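Local coordinates for protein deacetylase EF_0837 (Enterococcus faecalis, PDB 2ICS) that deacetylates acetyl-(R)-mandelate in vitro, though with very low efficiency, and binds two zinc ions per subunit, at residues W56-V61 / Y284-T289; V83-D88 / N110-V115; H211-K216 / V240-G245. All blocks are in the same frame, centred on the assembly; numbering follows the deposited sequence.

Interaction 1 (W56-V61 / Y284-T289). With ZN (zinc ion), chain B.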
loop_
_atom_site.group_PDB
_atom_site.type_symbol
_atom_site.label_atom_id
_atom_site.label_comp_id
_atom_site.label_asym_id
_atom_site.label_seq_id
_atom_site.Cartn_x
_atom_site.Cartn_y
_atom_site.Cartn_z
ATOM N N TRP A 56 -3.165 -2.204 9.774
ATOM C CA TRP A 56 -3.262 -1.622 8.439
ATOM C C TRP A 56 -1.932 -1.738 7.710
ATOM O O TRP A 56 -0.873 -1.641 8.324
ATOM C CB TRP A 56 -3.687 -0.155 8.518
ATOM C CG TRP A 56 -5.031 0.074 9.155
ATOM C CD1 TRP A 56 -5.996 -0.865 9.415
ATOM C CD2 TRP A 56 -5.575 1.336 9.580
ATOM N NE1 TRP A 56 -7.105 -0.263 9.976
ATOM C CE2 TRP A 56 -6.873 1.084 10.089
ATOM C CE3 TRP A 56 -5.087 2.653 9.584
ATOM C CZ2 TRP A 56 -7.692 2.103 10.597
ATOM C CZ3 TRP A 56 -5.903 3.671 10.090
ATOM C CH2 TRP A 56 -7.193 3.384 10.589
ATOM N N ILE A 57 -2.001 -1.942 6.397
ATOM C CA ILE A 57 -0.819 -2.106 5.556
ATOM C C ILE A 57 -0.854 -1.158 4.360
ATOM O O ILE A 57 -1.818 -1.154 3.590
ATOM C CB ILE A 57 -0.726 -3.561 5.004
ATOM C CG1 ILE A 57 -0.698 -4.570 6.153
ATOM C CG2 ILE A 57 0.517 -3.719 4.145
ATOM C CD1 ILE A 57 -0.855 -6.038 5.697
ATOM N N ASP A 58 0.206 -0.365 4.203
ATOM C CA ASP A 58 0.317 0.584 3.092
ATOM C C ASP A 58 1.323 -0.012 2.111
ATOM O O ASP A 58 2.523 0.099 2.333
ATOM C CB ASP A 58 0.841 1.924 3.607
ATOM C CG ASP A 58 0.621 3.057 2.623
ATOM O OD1 ASP A 58 0.471 2.783 1.412
ATOM O OD2 ASP A 58 0.610 4.227 3.063
ATOM N N ASP A 59 0.851 -0.628 1.027
ATOM C CA ASP A 59 1.774 -1.259 0.086
ATOM C C ASP A 59 2.441 -0.373 -0.968
ATOM O O ASP A 59 2.992 -0.877 -1.944
ATOM C CB ASP A 59 1.123 -2.483 -0.591
ATOM C CG ASP A 59 0.032 -2.110 -1.575
ATOM O OD1 ASP A 59 -0.053 -0.927 -1.970
ATOM O OD2 ASP A 59 -0.733 -3.019 -1.963
ATOM N N HIS A 60 2.376 0.940 -0.800
ATOM C CA HIS A 60 3.075 1.817 -1.724
ATOM C C HIS A 60 3.569 2.997 -0.906
ATOM O O HIS A 60 2.841 3.956 -0.649
ATOM C CB HIS A 60 2.203 2.288 -2.891
ATOM C CG HIS A 60 2.974 3.038 -3.932
ATOM N ND1 HIS A 60 2.642 3.072 -5.268
ATOM C CD2 HIS A 60 4.082 3.816 -3.811
ATOM C CE1 HIS A 60 3.538 3.854 -5.904
ATOM N NE2 HIS A 60 4.432 4.329 -5.061
ATOM N N VAL A 61 4.836 2.912 -0.522
ATOM C CA VAL A 61 5.458 3.918 0.319
ATOM C C VAL A 61 6.900 4.213 -0.112
ATOM O O VAL A 61 7.486 3.475 -0.897
ATOM C CB VAL A 61 5.437 3.394 1.775
ATOM C CG1 VAL A 61 6.578 3.961 2.570
ATOM C CG2 VAL A 61 4.101 3.710 2.408
ATOM N N TYR A 284 -1.928 13.068 3.298
ATOM C CA TYR A 284 -1.327 13.277 4.609
ATOM C C TYR A 284 -0.987 11.983 5.333
ATOM O O TYR A 284 -0.009 11.918 6.077
ATOM C CB TYR A 284 -2.263 14.123 5.466
ATOM C CG TYR A 284 -2.499 15.509 4.908
ATOM C CD1 TYR A 284 -3.456 15.737 3.919
ATOM C CD2 TYR A 284 -1.756 16.598 5.371
ATOM C CE1 TYR A 284 -3.672 17.026 3.406
ATOM C CE2 TYR A 284 -1.959 17.879 4.870
ATOM C CZ TYR A 284 -2.915 18.092 3.890
ATOM O OH TYR A 284 -3.103 19.369 3.403
ATOM N N ASP A 285 -1.805 10.958 5.108
ATOM C CA ASP A 285 -1.614 9.654 5.721
ATOM C C ASP A 285 -2.588 8.641 5.106
ATOM O O ASP A 285 -3.384 8.989 4.238
ATOM C CB ASP A 285 -1.802 9.763 7.241
ATOM C CG ASP A 285 -3.082 10.485 7.626
ATOM O OD1 ASP A 285 -3.130 11.051 8.734
ATOM O OD2 ASP A 285 -4.043 10.480 6.836
ATOM N N LEU A 286 -2.520 7.388 5.541
ATOM C CA LEU A 286 -3.401 6.366 4.983
ATOM C C LEU A 286 -4.861 6.644 5.343
ATOM O O LEU A 286 -5.739 6.564 4.489
ATOM C CB LEU A 286 -2.980 4.983 5.481
ATOM C CG LEU A 286 -3.700 3.785 4.852
ATOM C CD1 LEU A 286 -3.361 3.677 3.366
ATOM C CD2 LEU A 286 -3.283 2.525 5.585
ATOM N N ALA A 287 -5.108 6.978 6.607
ATOM C CA ALA A 287 -6.453 7.295 7.090
ATOM C C ALA A 287 -7.151 8.303 6.172
ATOM O O ALA A 287 -8.323 8.131 5.819
ATOM C CB ALA A 287 -6.373 7.860 8.516
ATOM N N THR A 288 -6.419 9.348 5.787
ATOM C CA THR A 288 -6.942 10.393 4.914
ATOM C C THR A 288 -7.253 9.850 3.519
ATOM O O THR A 288 -8.201 10.285 2.865
ATOM C CB THR A 288 -5.932 11.556 4.794
ATOM O OG1 THR A 288 -5.717 12.126 6.087
ATOM C CG2 THR A 288 -6.451 12.640 3.861
ATOM N N THR A 289 -6.446 8.900 3.065
ATOM C CA THR A 289 -6.654 8.304 1.757
ATOM C C THR A 289 -7.894 7.414 1.847
ATOM O O THR A 289 -8.694 7.353 0.919
ATOM C CB THR A 289 -5.431 7.465 1.338
ATOM O OG1 THR A 289 -4.248 8.266 1.457
ATOM C CG2 THR A 289 -5.567 7.009 -0.107
HETATM ZN ZN ZN B . 5.889 5.970 -5.459
HETATM O O HOH W 1 4.738 6.917 -6.812
#
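The indole of Trp56 meets the start of helix 286-296 obliquely, with Leu286 and Ala287 reaching it neither squarely over a face nor at a clean edge. Its far rim faces the helix at Trp56 CZ3, 4.5 Å from Ala287 CB, and nearer the backbone Trp56 CB lies 4.0 Å from Leu286 CD2. The ring of Phe334 also meets this indole, their planes inclined by about 45°. The second flat group is the carboxylate of Asp58. It runs past Leu286 in the opposite sense, so that Asp58 OD2 comes to 4.0 Å from Leu286 CD1. Leu286 thus divides its methyls, CD2 going to the tryptophan and CD1 to the aspartate. Its extended first torsion (CG anti to the backbone N, chi1 -173°) carries this fork toward the strand.

Just before Leu286, Asp285 is the N-cap of the helix: its OD2 accepts from Thr288 N at 2.8 Å, with an N-H...O angle of 149°. The polar partners of Asp58 lie outside the contact with the helix. Its OD2 is hydrogen-bonded to Thr271 OG1 of a loop, and OD1 also accepts a weak bond from His60 N at 3.5 Å. Just past Asp58 the chain turns a corner, and the imidazole of His60 binds zinc through NE2 at 2.2 Å; water 1, His62, Asp272 and the carbamate of the modified Lys154 complete its site. His60 and His62 form the HxH pair found after the first barrel strand in amidohydrolases.

The two segments bury 195 Å² between them without exchanging a polar bond. The chemistry therefore implies a modest, non-directional fit of helix against barrel strand, in which Leu286 shields one side of a carboxylate that is probably a second-shell group, given its weak bond from the backbone of a zinc ligand.

Interaction 2 (V83-D88 / N110-V115)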
loop_
_atom_site.group_PDB
_atom_site.type_symbol
_atom_site.label_atom_id
_atom_site.label_comp_id
_atom_site.label_asym_id
_atom_site.label_seq_id
_atom_site.Cartn_x
_atom_site.Cartn_y
_atom_site.Cartn_z
ATOM N N VAL A 83 -0.456 2.408 10.977
ATOM C CA VAL A 83 -0.044 1.466 9.946
ATOM C C VAL A 83 1.067 0.573 10.505
ATOM O O VAL A 83 2.161 1.044 10.822
ATOM C CB VAL A 83 0.439 2.216 8.674
ATOM C CG1 VAL A 83 0.781 1.217 7.571
ATOM C CG2 VAL A 83 -0.660 3.174 8.188
ATOM N N THR A 84 0.770 -0.716 10.643
ATOM C CA THR A 84 1.722 -1.668 11.198
ATOM C C THR A 84 2.791 -2.154 10.219
ATOM O O THR A 84 3.891 -2.513 10.630
ATOM C CB THR A 84 0.983 -2.892 11.793
ATOM O OG1 THR A 84 0.197 -3.528 10.776
ATOM C CG2 THR A 84 0.071 -2.455 12.928
ATOM N N THR A 85 2.471 -2.161 8.929
ATOM C CA THR A 85 3.413 -2.608 7.906
ATOM C C THR A 85 3.406 -1.678 6.692
ATOM O O THR A 85 2.350 -1.187 6.282
ATOM C CB THR A 85 3.075 -4.056 7.425
ATOM O OG1 THR A 85 3.250 -4.978 8.509
ATOM C CG2 THR A 85 3.981 -4.472 6.282
ATOM N N VAL A 86 4.587 -1.424 6.133
ATOM C CA VAL A 86 4.697 -0.587 4.945
ATOM C C VAL A 86 5.632 -1.257 3.956
ATOM O O VAL A 86 6.552 -1.987 4.340
ATOM C CB VAL A 86 5.254 0.838 5.246
ATOM C CG1 VAL A 86 4.268 1.621 6.102
ATOM C CG2 VAL A 86 6.613 0.741 5.931
ATOM N N ILE A 87 5.380 -1.023 2.676
ATOM C CA ILE A 87 6.211 -1.582 1.635
ATOM C C ILE A 87 6.738 -0.438 0.794
ATOM O O ILE A 87 5.968 0.278 0.146
ATOM C CB ILE A 87 5.418 -2.542 0.727
ATOM C CG1 ILE A 87 4.694 -3.592 1.581
ATOM C CG2 ILE A 87 6.367 -3.211 -0.260
ATOM C CD1 ILE A 87 3.892 -4.604 0.775
ATOM N N ASP A 88 8.053 -0.247 0.825
ATOM C CA ASP A 88 8.681 0.804 0.042
ATOM C C ASP A 88 8.620 0.400 -1.432
ATOM O O ASP A 88 9.098 -0.670 -1.804
ATOM C CB ASP A 88 10.123 0.995 0.489
ATOM C CG ASP A 88 10.868 1.971 -0.386
ATOM O OD1 ASP A 88 11.307 1.567 -1.483
ATOM O OD2 ASP A 88 10.996 3.150 0.016
ATOM N N ASN A 110 6.831 -2.496 10.716
ATOM C CA ASN A 110 7.406 -3.566 9.912
ATOM C C ASN A 110 7.624 -2.925 8.551
ATOM O O ASN A 110 6.711 -2.304 8.001
ATOM C CB ASN A 110 6.443 -4.749 9.764
ATOM C CG ASN A 110 6.115 -5.402 11.085
ATOM O OD1 ASN A 110 7.000 -5.648 11.899
ATOM N ND2 ASN A 110 4.838 -5.695 11.303
ATOM N N VAL A 111 8.828 -3.059 8.013
ATOM C CA VAL A 111 9.141 -2.472 6.722
ATOM C C VAL A 111 9.626 -3.499 5.715
ATOM O O VAL A 111 10.607 -4.202 5.955
ATOM C CB VAL A 111 10.230 -1.383 6.850
ATOM C CG1 VAL A 111 10.562 -0.809 5.484
ATOM C CG2 VAL A 111 9.756 -0.281 7.792
ATOM N N PHE A 112 8.920 -3.591 4.595
ATOM C CA PHE A 112 9.300 -4.493 3.517
ATOM C C PHE A 112 9.564 -3.592 2.328
ATOM O O PHE A 112 9.291 -2.388 2.384
ATOM C CB PHE A 112 8.171 -5.463 3.189
ATOM C CG PHE A 112 7.850 -6.407 4.306
ATOM C CD1 PHE A 112 8.700 -7.475 4.598
ATOM C CD2 PHE A 112 6.719 -6.214 5.089
ATOM C CE1 PHE A 112 8.427 -8.338 5.654
ATOM C CE2 PHE A 112 6.433 -7.071 6.148
ATOM C CZ PHE A 112 7.292 -8.139 6.431
ATOM N N GLY A 113 10.098 -4.156 1.258
ATOM C CA GLY A 113 10.363 -3.333 0.101
ATOM C C GLY A 113 10.363 -4.076 -1.211
ATOM O O GLY A 113 10.518 -5.294 -1.256
ATOM N N LEU A 114 10.148 -3.320 -2.279
ATOM C CA LEU A 114 10.170 -3.833 -3.638
ATOM C C LEU A 114 11.501 -3.336 -4.165
ATOM O O LEU A 114 11.881 -2.196 -3.907
ATOM C CB LEU A 114 9.051 -3.209 -4.473
ATOM C CG LEU A 114 7.663 -3.843 -4.487
ATOM C CD1 LEU A 114 7.382 -4.602 -3.194
ATOM C CD2 LEU A 114 6.645 -2.733 -4.732
ATOM N N VAL A 115 12.222 -4.180 -4.890
ATOM C CA VAL A 115 13.499 -3.752 -5.432
ATOM C C VAL A 115 13.259 -3.192 -6.823
ATOM O O VAL A 115 12.598 -3.818 -7.645
ATOM C CB VAL A 115 14.513 -4.925 -5.488
ATOM C CG1 VAL A 115 13.922 -6.090 -6.251
ATOM C CG2 VAL A 115 15.808 -4.461 -6.143
HETATM O O HOH W 2 13.256 -0.048 -2.370
#
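Residues Thr84 to Asp88 pair with Asn110 to Leu114 as parallel strands, their axes 4.3 Å apart and 25° from parallel, with backbone bonds that link the two strands in turn: Asn110 N to Thr84 O, Val86 N to Asn110 O, Phe112 N to Val86 O, Asp88 N to Phe112 O and Leu114 N to Asp88 O. The straightest is Phe112 N to Val86 O, with an N-H...O angle of 178° at 2.9 Å.

One face carries Thr85, Ile87, Asn110 and Phe112. Thr85 uses both its branches here. Its OG1 accepts from Asn110 ND2 at 3.3 Å, the hydroxyl oxygen lying only 5° out of the amide plane, while its CG2 approaches the edge of the Phe112 ring, 3.5 Å from CD2. With OG1 beside the backbone N of Thr85, CG2 stands anti to that N, which brings it to the ring edge. Further along, Ile87 CG2 presses on Leu114 CD1 at 3.4 Å, tighter than an ordinary carbon contact. Val151 of the next strand extends this layer over Ile87, Phe112 and Leu114.

On the other face Val86 CG2 meets Val111 CG2 at 3.8 Å, and Phe100 of helix 97-105 touches both Val111 and Asp88. The carboxylate of Asp88 is hydrogen-bonded through OD2 to Thr91 OG1 and Cys63 N, and water 2 sits 2.7 Å from Asp88 OD1, close to Leu114 O as well.

Strand 83-89, helix 97-105 and strand 110-114 make up a beta-alpha-beta unit, the repeating element of the TIM barrel, and its Asp88 end comes close to the zinc ligand His62.

Interaction 3 (H211-K216 / V240-G245). With ZN (zinc ion), chain C.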
loop_
_atom_site.group_PDB
_atom_site.type_symbol
_atom_site.label_atom_id
_atom_site.label_comp_id
_atom_site.label_asym_id
_atom_site.label_seq_id
_atom_site.Cartn_x
_atom_site.Cartn_y
_atom_site.Cartn_z
ATOM N N HIS A 211 -1.343 3.660 -8.903
ATOM C CA HIS A 211 -1.761 4.947 -9.470
ATOM C C HIS A 211 -2.955 4.690 -10.393
ATOM O O HIS A 211 -3.212 5.448 -11.331
ATOM C CB HIS A 211 -0.645 5.596 -10.299
ATOM C CG HIS A 211 0.630 5.811 -9.550
ATOM N ND1 HIS A 211 0.696 6.177 -8.224
ATOM C CD2 HIS A 211 1.914 5.766 -9.985
ATOM C CE1 HIS A 211 1.983 6.342 -7.906
ATOM N NE2 HIS A 211 2.760 6.103 -8.943
ATOM N N CYS A 212 -3.690 3.619 -10.115
ATOM C CA CYS A 212 -4.820 3.220 -10.949
ATOM C C CYS A 212 -5.859 4.290 -11.285
ATOM O O CYS A 212 -6.416 4.275 -12.381
ATOM C CB CYS A 212 -5.512 1.993 -10.340
ATOM S SG CYS A 212 -6.354 2.260 -8.755
ATOM N N PHE A 213 -6.139 5.207 -10.360
ATOM C CA PHE A 213 -7.119 6.248 -10.639
ATOM C C PHE A 213 -6.502 7.622 -10.868
ATOM O O PHE A 213 -7.062 8.630 -10.441
ATOM C CB PHE A 213 -8.163 6.339 -9.516
ATOM C CG PHE A 213 -9.003 5.092 -9.347
ATOM C CD1 PHE A 213 -9.256 4.242 -10.425
ATOM C CD2 PHE A 213 -9.547 4.775 -8.104
ATOM C CE1 PHE A 213 -10.038 3.095 -10.268
ATOM C CE2 PHE A 213 -10.330 3.633 -7.934
ATOM C CZ PHE A 213 -10.578 2.791 -9.015
ATOM N N ASN A 214 -5.355 7.677 -11.543
ATOM C CA ASN A 214 -4.738 8.969 -11.810
ATOM C C ASN A 214 -5.565 9.664 -12.893
ATOM O O ASN A 214 -6.212 9.002 -13.708
ATOM C CB ASN A 214 -3.275 8.812 -12.253
ATOM C CG ASN A 214 -3.132 8.213 -13.639
ATOM O OD1 ASN A 214 -2.629 7.092 -13.799
ATOM N ND2 ASN A 214 -3.560 8.955 -14.652
ATOM N N GLY A 215 -5.550 10.993 -12.898
ATOM C CA GLY A 215 -6.341 11.729 -13.869
ATOM C C GLY A 215 -5.650 12.177 -15.141
ATOM O O GLY A 215 -6.183 13.007 -15.870
ATOM N N LYS A 216 -4.470 11.637 -15.416
ATOM C CA LYS A 216 -3.740 12.011 -16.620
ATOM C C LYS A 216 -4.459 11.488 -17.869
ATOM O O LYS A 216 -5.312 10.600 -17.781
ATOM C CB LYS A 216 -2.310 11.458 -16.541
ATOM C CG LYS A 216 -1.553 11.962 -15.316
ATOM C CD LYS A 216 -0.175 11.319 -15.153
ATOM C CE LYS A 216 0.492 11.802 -13.861
ATOM N NZ LYS A 216 1.776 11.106 -13.534
ATOM N N VAL A 240 -5.666 -8.026 -13.101
ATOM C CA VAL A 240 -4.599 -7.078 -12.789
ATOM C C VAL A 240 -5.079 -6.326 -11.541
ATOM O O VAL A 240 -6.187 -5.785 -11.523
ATOM C CB VAL A 240 -4.369 -6.071 -13.944
ATOM C CG1 VAL A 240 -3.252 -5.103 -13.573
ATOM C CG2 VAL A 240 -4.014 -6.820 -15.229
ATOM N N VAL A 241 -4.252 -6.300 -10.501
ATOM C CA VAL A 241 -4.618 -5.642 -9.245
ATOM C C VAL A 241 -4.470 -4.116 -9.264
ATOM O O VAL A 241 -3.365 -3.587 -9.370
ATOM C CB VAL A 241 -3.781 -6.219 -8.084
ATOM C CG1 VAL A 241 -4.247 -5.636 -6.751
ATOM C CG2 VAL A 241 -3.898 -7.738 -8.071
ATOM N N PHE A 242 -5.596 -3.416 -9.160
ATOM C CA PHE A 242 -5.601 -1.957 -9.161
ATOM C C PHE A 242 -5.277 -1.407 -7.770
ATOM O O PHE A 242 -6.028 -1.610 -6.814
ATOM C CB PHE A 242 -6.963 -1.438 -9.624
ATOM C CG PHE A 242 -7.167 -1.493 -11.120
ATOM C CD1 PHE A 242 -6.669 -2.552 -11.875
ATOM C CD2 PHE A 242 -7.888 -0.494 -11.771
ATOM C CE1 PHE A 242 -6.886 -2.615 -13.255
ATOM C CE2 PHE A 242 -8.111 -0.549 -13.152
ATOM C CZ PHE A 242 -7.610 -1.609 -13.893
ATOM N N ASP A 243 -4.147 -0.716 -7.670
ATOM C CA ASP A 243 -3.687 -0.142 -6.405
ATOM C C ASP A 243 -3.751 1.381 -6.524
ATOM O O ASP A 243 -3.317 1.941 -7.527
ATOM C CB ASP A 243 -2.248 -0.610 -6.147
ATOM C CG ASP A 243 -1.680 -0.102 -4.837
ATOM O OD1 ASP A 243 -2.095 -0.582 -3.756
ATOM O OD2 ASP A 243 -0.801 0.782 -4.895
ATOM N N ILE A 244 -4.286 2.043 -5.503
ATOM C CA ILE A 244 -4.419 3.503 -5.504
ATOM C C ILE A 244 -3.113 4.301 -5.641
ATOM O O ILE A 244 -2.973 5.095 -6.567
ATOM C CB ILE A 244 -5.157 4.002 -4.230
ATOM C CG1 ILE A 244 -6.597 3.476 -4.210
ATOM C CG2 ILE A 244 -5.177 5.535 -4.198
ATOM C CD1 ILE A 244 -7.468 4.010 -5.334
ATOM N N GLY A 245 -2.169 4.106 -4.720
ATOM C CA GLY A 245 -0.915 4.847 -4.772
ATOM C C GLY A 245 -1.171 6.334 -4.986
ATOM O O GLY A 245 -0.595 6.940 -5.887
HETATM ZN ZN ZN C . 4.947 6.196 -8.918
HETATM O O HOH W 3 -5.102 6.411 -7.975
HETATM O O HOH W 1 4.738 6.917 -6.812
#
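Polar bonds join His211 and Cys212 to Asp243 and Gly245. His211 ND1 donates to Gly245 O at 2.8 Å; the oxygen lies within 4° of the imidazole plane and is met on a lone pair in its carbonyl plane. While ND1 makes this bond, NE2, on the other side of the His211 ring, binds zinc at 2.2 Å. Cys212 N donates to Asp243 O at 3.1 Å, nearly straight at 171°. Water 3 adds an indirect link, accepting from Phe213 N and donating to Ile244 O.

Residues His211 to Asn214 form a type I beta turn just after strand 208-210. Metal ligands of TIM-barrel amidohydrolases sit on such strand ends: His211 shares its zinc with His188, the carbamate of Lys154 and water 1, and also touches the bound adenine.

Apolar contacts fill the side away from the metal. Cys212 CB packs obliquely on the Phe242 ring, 3.7 Å from CD2. Cys212 SG, set between the backbone N and carbonyl carbon (chi1 67°), is thereby placed 3.8 Å above the Phe213 ring, over its centre. The Phe213 and Ile244 side chains cross at an angle, Phe213 CD2 3.5 Å from Ile244 CD1, and helix 253-261 touches the phenylalanine through Val255, Ala256 and Ala259.

Overall arrangement
All three contacts are buried, but their chemistry differs with their place in the barrel. Interactions 1 and 2 share a sheet: strands 51-61 and 83-89 are neighbours, joined by a probable hydrogen bond from Val61 N to Ile87 O. Interaction 2 is a strand pairing built on backbone bonds, whereas interaction 1 sets a helix against a strand by van der Waals contact, without a polar bond. Interaction 3 relies on a few directed bonds beside the second zinc. Interactions 1 and 3 meet at the binuclear centre, where water 1 is common to both; they also touch through Asp59 OD1 and Asp243 OD1, two carboxylate oxygens unusually close at 2.7 Å. Interactions 2 and 3 do not touch.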